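Local atomic coordinates of xylulose kinase (Bifidobacterium adolescentis ATCC 15703, PDB entry 3I8B), a protein that probably catalyses the ATP-dependent phosphorylation of D-xylulose to D-xylulose 5-phosphate, as a member of the FGGY family of carbohydrate kinases. Residues A112-G117 and I123-Q128; D116-D121 and W130-G135. One frame throughout, in Å; residues are numbered along the deposited sequence.

Overall arrangement
Both contacts lie in the FGGY N-terminal domain, on the loop joining two consecutive helices, 99-110 and 122-134. Their centres are about 5 Å apart, and lie about 27 Å (contact 1) and about 23 Å (contact 2) from the centre of the chain. The loop comes first in sequence, supplying 112-117 to contact 1 and 116-121 to contact 2, which share Asp116 and Gly117; helix 122-134 then offers 123-128 and 130-135. Contact 1, the larger, centres on Arg125, whose guanidinium also bonds Pro119 O and, weakly, Glu120 O in 116-121 and so ties the two contacts together; contact 2 adds a long surface salt bridge. In both, the loop lies back against the helix it leads into.

Contact 1: residues A112-G117 and I123-Q128; sequences APAQDG and IARGKQ
The loop joining two consecutive helices, 99-110 and 122-134, is held here by Arg125, whose side chain reaches from the second helix to loop residues Ala112, Pro113 and Ala114. With CG anti to the backbone N (chi1 -179°), the chain heads out to the loop, and a bend at chi3 (69°) lays the guanidinium under the Pro113-Ala114 peptide. The evidence for this face contact is that Ala114 N stands 3.5 Å above the guanidinium plane, over its centre, whereas Pro113 C is displaced toward the rim. Alongside, Ala114 CB lies against Arg125 NH1, 3.6 Å away, while Ala114 CA packs on the aliphatic Arg125 CD at 3.6 Å. Arg125 NE gives a weak hydrogen bond to Ala112 O at 2.9 Å; its N-H...O angle of 121° is strongly bent, and the oxygen approaches obliquely. The same NE also bonds Gly110 O, and NH1 bonds Pro119 O and, weakly, Glu120 O, so a buried guanidinium is served by main-chain carbonyls from the start (Gly110, Ala112) and the end (Pro119, Glu120) of the connection. Replacing Arg125 by a leucine would probably leave the carbonyls of Gly110 and Pro119 without this donor and the Pro113-Ala114 peptide without the flat group beneath it. Arg129, one helical turn on, reinforces the loop by bonding Ala112 O and Pro113 O. On another side of helix 122-134, Ile123 and Lys127 pack against Ile106 of helix 99-110.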
ATOM      1  N   ALA A 112      16.884 -15.538 -19.158  1.00 18.29           N
ATOM      2  CA  ALA A 112      16.512 -16.644 -20.045  1.00 19.88           C
ATOM      3  C   ALA A 112      15.871 -16.123 -21.338  1.00 22.58           C
ATOM      4  O   ALA A 112      15.089 -15.171 -21.313  1.00 18.15           O
ATOM      5  CB  ALA A 112      15.580 -17.634 -19.325  1.00 23.55           C
ATOM      6  N   PRO A 113      16.201 -16.757 -22.479  1.00 25.29           N
ATOM      7  CA  PRO A 113      15.794 -16.255 -23.799  1.00 24.08           C
ATOM      8  C   PRO A 113      14.281 -16.148 -23.941  1.00 24.03           C
ATOM      9  O   PRO A 113      13.546 -16.902 -23.308  1.00 22.00           O
ATOM     10  CB  PRO A 113      16.327 -17.321 -24.769  1.00 30.15           C
ATOM     11  CG  PRO A 113      17.325 -18.133 -23.976  1.00 27.95           C
ATOM     12  CD  PRO A 113      16.860 -18.074 -22.561  1.00 29.33           C
ATOM     13  N   ALA A 114      13.832 -15.213 -24.772  1.00 23.44           N
ATOM     14  CA  ALA A 114      12.413 -15.029 -25.046  1.00 26.41           C
ATOM     15  C   ALA A 114      11.731 -16.323 -25.479  1.00 35.38           C
ATOM     16  O   ALA A 114      12.274 -17.107 -26.263  1.00 34.86           O
ATOM     17  CB  ALA A 114      12.215 -13.955 -26.101  1.00 26.18           C
ATOM     18  N   GLN A 115      10.536 -16.542 -24.946  1.00 32.71           N
ATOM     19  CA  GLN A 115       9.679 -17.619 -25.397  1.00 38.86           C
ATOM     20  C   GLN A 115       8.554 -17.009 -26.196  1.00 41.58           C
ATOM     21  O   GLN A 115       8.262 -15.818 -26.073  1.00 35.88           O
ATOM     22  CB  GLN A 115       9.085 -18.375 -24.213  1.00 35.42           C
ATOM     23  CG  GLN A 115      10.123 -19.011 -23.325  1.00 42.48           C
ATOM     24  CD  GLN A 115      10.686 -20.278 -23.927  1.00 44.91           C
ATOM     25  OE1 GLN A 115       9.996 -21.294 -24.010  1.00 58.46           O
ATOM     26  NE2 GLN A 115      11.947 -20.229 -24.342  1.00 43.58           N
ATOM     27  N   ASP A 116       7.943 -17.841 -27.028  1.00 45.30           N
ATOM     28  CA  ASP A 116       6.701 -17.521 -27.714  1.00 47.98           C
ATOM     29  C   ASP A 116       5.957 -16.341 -27.088  1.00 44.67           C
ATOM     30  O   ASP A 116       5.279 -16.492 -26.068  1.00 42.33           O
ATOM     31  CB  ASP A 116       5.817 -18.766 -27.685  1.00 51.80           C
ATOM     32  CG  ASP A 116       6.031 -19.596 -26.418  1.00 59.15           C
ATOM     33  OD1 ASP A 116       5.555 -19.177 -25.333  1.00 55.08           O
ATOM     34  OD2 ASP A 116       6.686 -20.662 -26.508  1.00 59.47           O
ATOM     35  N   GLY A 117       6.098 -15.163 -27.690  1.00 42.76           N
ATOM     36  CA  GLY A 117       5.330 -14.005 -27.262  1.00 43.34           C
ATOM     37  C   GLY A 117       6.040 -13.046 -26.319  1.00 40.89           C
ATOM     38  O   GLY A 117       5.708 -11.856 -26.272  1.00 41.71           O
ATOM     39  N   ILE A 123      15.064  -6.721 -20.201  1.00 17.06           N
ATOM     40  CA  ILE A 123      14.464  -5.951 -19.112  1.00 19.34           C
ATOM     41  C   ILE A 123      12.927  -5.997 -19.170  1.00 18.35           C
ATOM     42  O   ILE A 123      12.269  -6.306 -18.175  1.00 15.88           O
ATOM     43  CB  ILE A 123      14.962  -4.488 -19.086  1.00 14.69           C
ATOM     44  CG1 ILE A 123      16.497  -4.434 -19.134  1.00 22.05           C
ATOM     45  CG2 ILE A 123      14.432  -3.755 -17.855  1.00 20.66           C
ATOM     46  CD1 ILE A 123      17.187  -4.925 -17.874  1.00 16.98           C
ATOM     47  N   ALA A 124      12.363  -5.695 -20.336  1.00 18.26           N
ATOM     48  CA  ALA A 124      10.918  -5.764 -20.519  1.00 19.36           C
ATOM     49  C   ALA A 124      10.446  -7.171 -20.202  1.00 20.38           C
ATOM     50  O   ALA A 124       9.362  -7.373 -19.650  1.00 16.73           O
ATOM     51  CB  ALA A 124      10.540  -5.394 -21.951  1.00 21.93           C
ATOM     52  N   ARG A 125      11.269  -8.149 -20.572  1.00 18.50           N
ATOM     53  CA  ARG A 125      10.923  -9.551 -20.402  1.00 18.77           C
ATOM     54  C   ARG A 125      10.963  -9.951 -18.924  1.00 16.75           C
ATOM     55  O   ARG A 125      10.106 -10.695 -18.449  1.00 17.13           O
ATOM     56  CB  ARG A 125      11.848 -10.434 -21.245  1.00 18.10           C
ATOM     57  CG  ARG A 125      11.548 -11.915 -21.156  1.00 16.70           C
ATOM     58  CD  ARG A 125      12.258 -12.702 -22.240  1.00 20.88           C
ATOM     59  NE  ARG A 125      13.709 -12.744 -22.069  1.00 18.71           N
ATOM     60  CZ  ARG A 125      14.577 -12.240 -22.944  1.00 20.34           C
ATOM     61  NH1 ARG A 125      14.128 -11.645 -24.039  1.00 23.17           N
ATOM     62  NH2 ARG A 125      15.888 -12.324 -22.724  1.00 16.04           N
ATOM     63  N   GLY A 126      11.953  -9.441 -18.201  1.00 17.74           N
ATOM     64  CA  GLY A 126      12.071  -9.718 -16.786  1.00 15.27           C
ATOM     65  C   GLY A 126      10.907  -9.094 -16.038  1.00 15.65           C
ATOM     66  O   GLY A 126      10.322  -9.727 -15.172  1.00 13.19           O
ATOM     67  N   LYS A 127      10.572  -7.853 -16.380  1.00 14.65           N
ATOM     68  CA  LYS A 127       9.433  -7.194 -15.756  1.00 17.93           C
ATOM     69  C   LYS A 127       8.173  -8.024 -15.953  1.00 15.56           C
ATOM     70  O   LYS A 127       7.441  -8.265 -15.008  1.00 15.45           O
ATOM     71  CB  LYS A 127       9.233  -5.773 -16.291  1.00 16.09           C
ATOM     72  CG  LYS A 127      10.300  -4.787 -15.848  1.00 18.51           C
ATOM     73  CD  LYS A 127      10.006  -3.382 -16.381  1.00 21.37           C
ATOM     74  CE  LYS A 127      11.045  -2.384 -15.886  1.00 24.71           C
ATOM     75  NZ  LYS A 127      11.234  -1.262 -16.852  1.00 34.14           N
ATOM     76  N   GLN A 128       7.938  -8.480 -17.178  1.00 14.85           N
ATOM     77  CA  GLN A 128       6.745  -9.256 -17.490  1.00 14.69           C
ATOM     78  C   GLN A 128       6.692 -10.577 -16.729  1.00 17.20           C
ATOM     79  O   GLN A 128       5.617 -11.015 -16.298  1.00 15.34           O
ATOM     80  CB  GLN A 128       6.673  -9.515 -18.997  1.00 18.94           C
ATOM     81  CG  GLN A 128       5.731 -10.633 -19.394  1.00 20.55           C
ATOM     82  CD  GLN A 128       5.563 -10.728 -20.896  1.00 23.62           C
ATOM     83  OE1 GLN A 128       5.408  -9.710 -21.579  1.00 27.02           O
ATOM     84  NE2 GLN A 128       5.602 -11.947 -21.422  1.00 24.29           N
TER

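Contact 2: residues D116-D121 and W130-G135; sequences DGEPED and WVKAVG
Glu118 and Lys132 join the N-capped entry loop of helix 122-134, in the FGGY N-terminal domain, to the later part of the same helix; they are the one residue pair within 4.5 Å between the two segments. Taken in sequence order, the loop passes from Asp116 to Gly117, which has positive phi (98°); a CB here would collide with the carbonyl oxygen of Asp116, which favours glycine. Glu118 follows. Its CG is anti to the carbonyl carbon and its chain is extended beyond CG (chi2 179°), which carries the carboxylate nearer to the helix than the CB direction alone suggests. OE1 accepts a hydrogen bond from Gln115 N and forms a salt bridge with Arg129; OE2, which is also hydrogen-bonded outside the two segments, is the oxygen nearer Lys132. The strongest polar partner of Glu118 is Gln115 N, and the lysine, at a long distance, probably adds only a weak electrostatic term at the surface. Pro119 then rests against the side chains of Ala124 and Gln128. At the end of the segment Asp121 is the N-cap of helix 122-134, its OD2 accepting the backbone N of Ala124. Near the other end of this helix, Gly135 has positive phi (102°). Lys132 bends at chi3 and crosses the glutamate obliquely, its NZ ending 3.7 Å from Glu118 OE2, a long salt bridge, and 4.1 Å from Glu118 CG.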
ATOM      1  N   ASP A 116       7.943 -17.841 -27.028  1.00 45.30           N
ATOM      2  CA  ASP A 116       6.701 -17.521 -27.714  1.00 47.98           C
ATOM      3  C   ASP A 116       5.957 -16.341 -27.088  1.00 44.67           C
ATOM      4  O   ASP A 116       5.279 -16.492 -26.068  1.00 42.33           O
ATOM      5  CB  ASP A 116       5.817 -18.766 -27.685  1.00 51.80           C
ATOM      6  CG  ASP A 116       6.031 -19.596 -26.418  1.00 59.15           C
ATOM      7  OD1 ASP A 116       5.555 -19.177 -25.333  1.00 55.08           O
ATOM      8  OD2 ASP A 116       6.686 -20.662 -26.508  1.00 59.47           O
ATOM      9  N   GLY A 117       6.098 -15.163 -27.690  1.00 42.76           N
ATOM     10  CA  GLY A 117       5.330 -14.005 -27.262  1.00 43.34           C
ATOM     11  C   GLY A 117       6.040 -13.046 -26.319  1.00 40.89           C
ATOM     12  O   GLY A 117       5.708 -11.856 -26.272  1.00 41.71           O
ATOM     13  N   GLU A 118       7.005 -13.552 -25.557  1.00 34.40           N
ATOM     14  CA  GLU A 118       7.762 -12.711 -24.637  1.00 31.18           C
ATOM     15  C   GLU A 118       8.567 -11.655 -25.393  1.00 27.96           C
ATOM     16  O   GLU A 118       8.989 -11.891 -26.525  1.00 30.15           O
ATOM     17  CB  GLU A 118       8.685 -13.567 -23.769  1.00 29.80           C
ATOM     18  CG  GLU A 118       7.950 -14.367 -22.700  1.00 28.20           C
ATOM     19  CD  GLU A 118       8.883 -15.220 -21.868  1.00 29.02           C
ATOM     20  OE1 GLU A 118       9.834 -15.799 -22.448  1.00 22.65           O
ATOM     21  OE2 GLU A 118       8.663 -15.320 -20.638  1.00 23.92           O
ATOM     22  N   PRO A 119       8.762 -10.478 -24.771  1.00 26.52           N
ATOM     23  CA  PRO A 119       9.574  -9.380 -25.318  1.00 25.05           C
ATOM     24  C   PRO A 119      11.005  -9.829 -25.596  1.00 25.72           C
ATOM     25  O   PRO A 119      11.526 -10.695 -24.888  1.00 23.47           O
ATOM     26  CB  PRO A 119       9.596  -8.353 -24.184  1.00 24.43           C
ATOM     27  CG  PRO A 119       8.430  -8.682 -23.318  1.00 27.37           C
ATOM     28  CD  PRO A 119       8.174 -10.149 -23.461  1.00 27.53           C
ATOM     29  N   GLU A 120      11.637  -9.237 -26.606  1.00 29.51           N
ATOM     30  CA  GLU A 120      13.029  -9.545 -26.912  1.00 26.15           C
ATOM     31  C   GLU A 120      13.977  -8.848 -25.944  1.00 24.33           C
ATOM     32  O   GLU A 120      15.020  -9.390 -25.581  1.00 26.54           O
ATOM     33  CB  GLU A 120      13.376  -9.170 -28.362  1.00 31.46           C
ATOM     34  CG  GLU A 120      13.194 -10.309 -29.343  1.00 31.28           C
ATOM     35  CD  GLU A 120      13.889 -11.577 -28.871  1.00 37.94           C
ATOM     36  OE1 GLU A 120      14.955 -11.467 -28.217  1.00 38.35           O
ATOM     37  OE2 GLU A 120      13.370 -12.680 -29.149  1.00 42.60           O
ATOM     38  N   ASP A 121      13.621  -7.634 -25.543  1.00 23.32           N
ATOM     39  CA  ASP A 121      14.407  -6.909 -24.555  1.00 21.13           C
ATOM     40  C   ASP A 121      14.368  -7.644 -23.209  1.00 21.95           C
ATOM     41  O   ASP A 121      13.288  -7.916 -22.677  1.00 21.61           O
ATOM     42  CB  ASP A 121      13.881  -5.484 -24.404  1.00 20.16           C
ATOM     43  CG  ASP A 121      14.608  -4.710 -23.323  1.00 26.64           C
ATOM     44  OD1 ASP A 121      15.851  -4.799 -23.262  1.00 30.26           O
ATOM     45  OD2 ASP A 121      13.940  -4.007 -22.537  1.00 29.29           O
ATOM     46  N   TRP A 130       8.060 -11.194 -13.795  1.00 10.33           N
ATOM     47  CA  TRP A 130       7.758 -10.882 -12.396  1.00 11.38           C
ATOM     48  C   TRP A 130       6.265 -10.651 -12.198  1.00 12.14           C
ATOM     49  O   TRP A 130       5.652 -11.195 -11.270  1.00 12.68           O
ATOM     50  CB  TRP A 130       8.561  -9.665 -11.903  1.00  9.46           C
ATOM     51  CG  TRP A 130       9.939 -10.026 -11.467  1.00 11.01           C
ATOM     52  CD1 TRP A 130      11.117  -9.793 -12.147  1.00 12.51           C
ATOM     53  CD2 TRP A 130      10.300 -10.709 -10.260  1.00  8.30           C
ATOM     54  NE1 TRP A 130      12.179 -10.291 -11.423  1.00 12.47           N
ATOM     55  CE2 TRP A 130      11.704 -10.861 -10.268  1.00 11.43           C
ATOM     56  CE3 TRP A 130       9.571 -11.198  -9.169  1.00  9.58           C
ATOM     57  CZ2 TRP A 130      12.392 -11.486  -9.227  1.00 10.49           C
ATOM     58  CZ3 TRP A 130      10.258 -11.828  -8.136  1.00 10.89           C
ATOM     59  CH2 TRP A 130      11.653 -11.966  -8.175  1.00 12.51           C
ATOM     60  N   VAL A 131       5.680  -9.837 -13.065  1.00 11.70           N
ATOM     61  CA  VAL A 131       4.250  -9.564 -12.994  1.00 12.88           C
ATOM     62  C   VAL A 131       3.421 -10.866 -13.050  1.00 14.99           C
ATOM     63  O   VAL A 131       2.532 -11.087 -12.213  1.00 12.34           O
ATOM     64  CB  VAL A 131       3.834  -8.546 -14.082  1.00 13.35           C
ATOM     65  CG1 VAL A 131       2.304  -8.411 -14.190  1.00 12.65           C
ATOM     66  CG2 VAL A 131       4.466  -7.202 -13.777  1.00 14.58           C
ATOM     67  N   LYS A 132       3.734 -11.736 -14.015  1.00 13.10           N
ATOM     68  CA  LYS A 132       3.050 -13.024 -14.138  1.00 18.05           C
ATOM     69  C   LYS A 132       3.313 -13.965 -12.948  1.00 16.57           C
ATOM     70  O   LYS A 132       2.424 -14.705 -12.538  1.00 16.60           O
ATOM     71  CB  LYS A 132       3.383 -13.712 -15.475  1.00 15.71           C
ATOM     72  CG  LYS A 132       2.843 -12.974 -16.705  1.00 21.73           C
ATOM     73  CD  LYS A 132       3.203 -13.682 -18.028  1.00 28.11           C
ATOM     74  CE  LYS A 132       4.711 -13.951 -18.111  1.00 33.19           C
ATOM     75  NZ  LYS A 132       5.338 -14.033 -19.501  1.00 33.58           N
ATOM     76  N   ALA A 133       4.522 -13.919 -12.391  1.00 15.48           N
ATOM     77  CA  ALA A 133       4.894 -14.784 -11.269  1.00 10.95           C
ATOM     78  C   ALA A 133       4.182 -14.425  -9.952  1.00 14.30           C
ATOM     79  O   ALA A 133       3.655 -15.305  -9.262  1.00 10.85           O
ATOM     80  CB  ALA A 133       6.423 -14.767 -11.068  1.00 14.55           C
ATOM     81  N   VAL A 134       4.173 -13.138  -9.601  1.00 11.57           N
ATOM     82  CA  VAL A 134       3.674 -12.714  -8.286  1.00 14.88           C
ATOM     83  C   VAL A 134       2.827 -11.438  -8.304  1.00 13.25           C
ATOM     84  O   VAL A 134       2.426 -10.948  -7.246  1.00 14.09           O
ATOM     85  CB  VAL A 134       4.825 -12.485  -7.275  1.00 13.06           C
ATOM     86  CG1 VAL A 134       5.584 -13.770  -7.001  1.00 15.23           C
ATOM     87  CG2 VAL A 134       5.748 -11.383  -7.762  1.00 10.52           C
ATOM     88  N   GLY A 135       2.583 -10.882  -9.489  1.00 14.11           N
ATOM     89  CA  GLY A 135       1.723  -9.713  -9.624  1.00 13.49           C
ATOM     90  C   GLY A 135       2.393  -8.357  -9.818  1.00 13.75           C
ATOM     91  O   GLY A 135       1.747  -7.416 -10.311  1.00 12.47           O
TER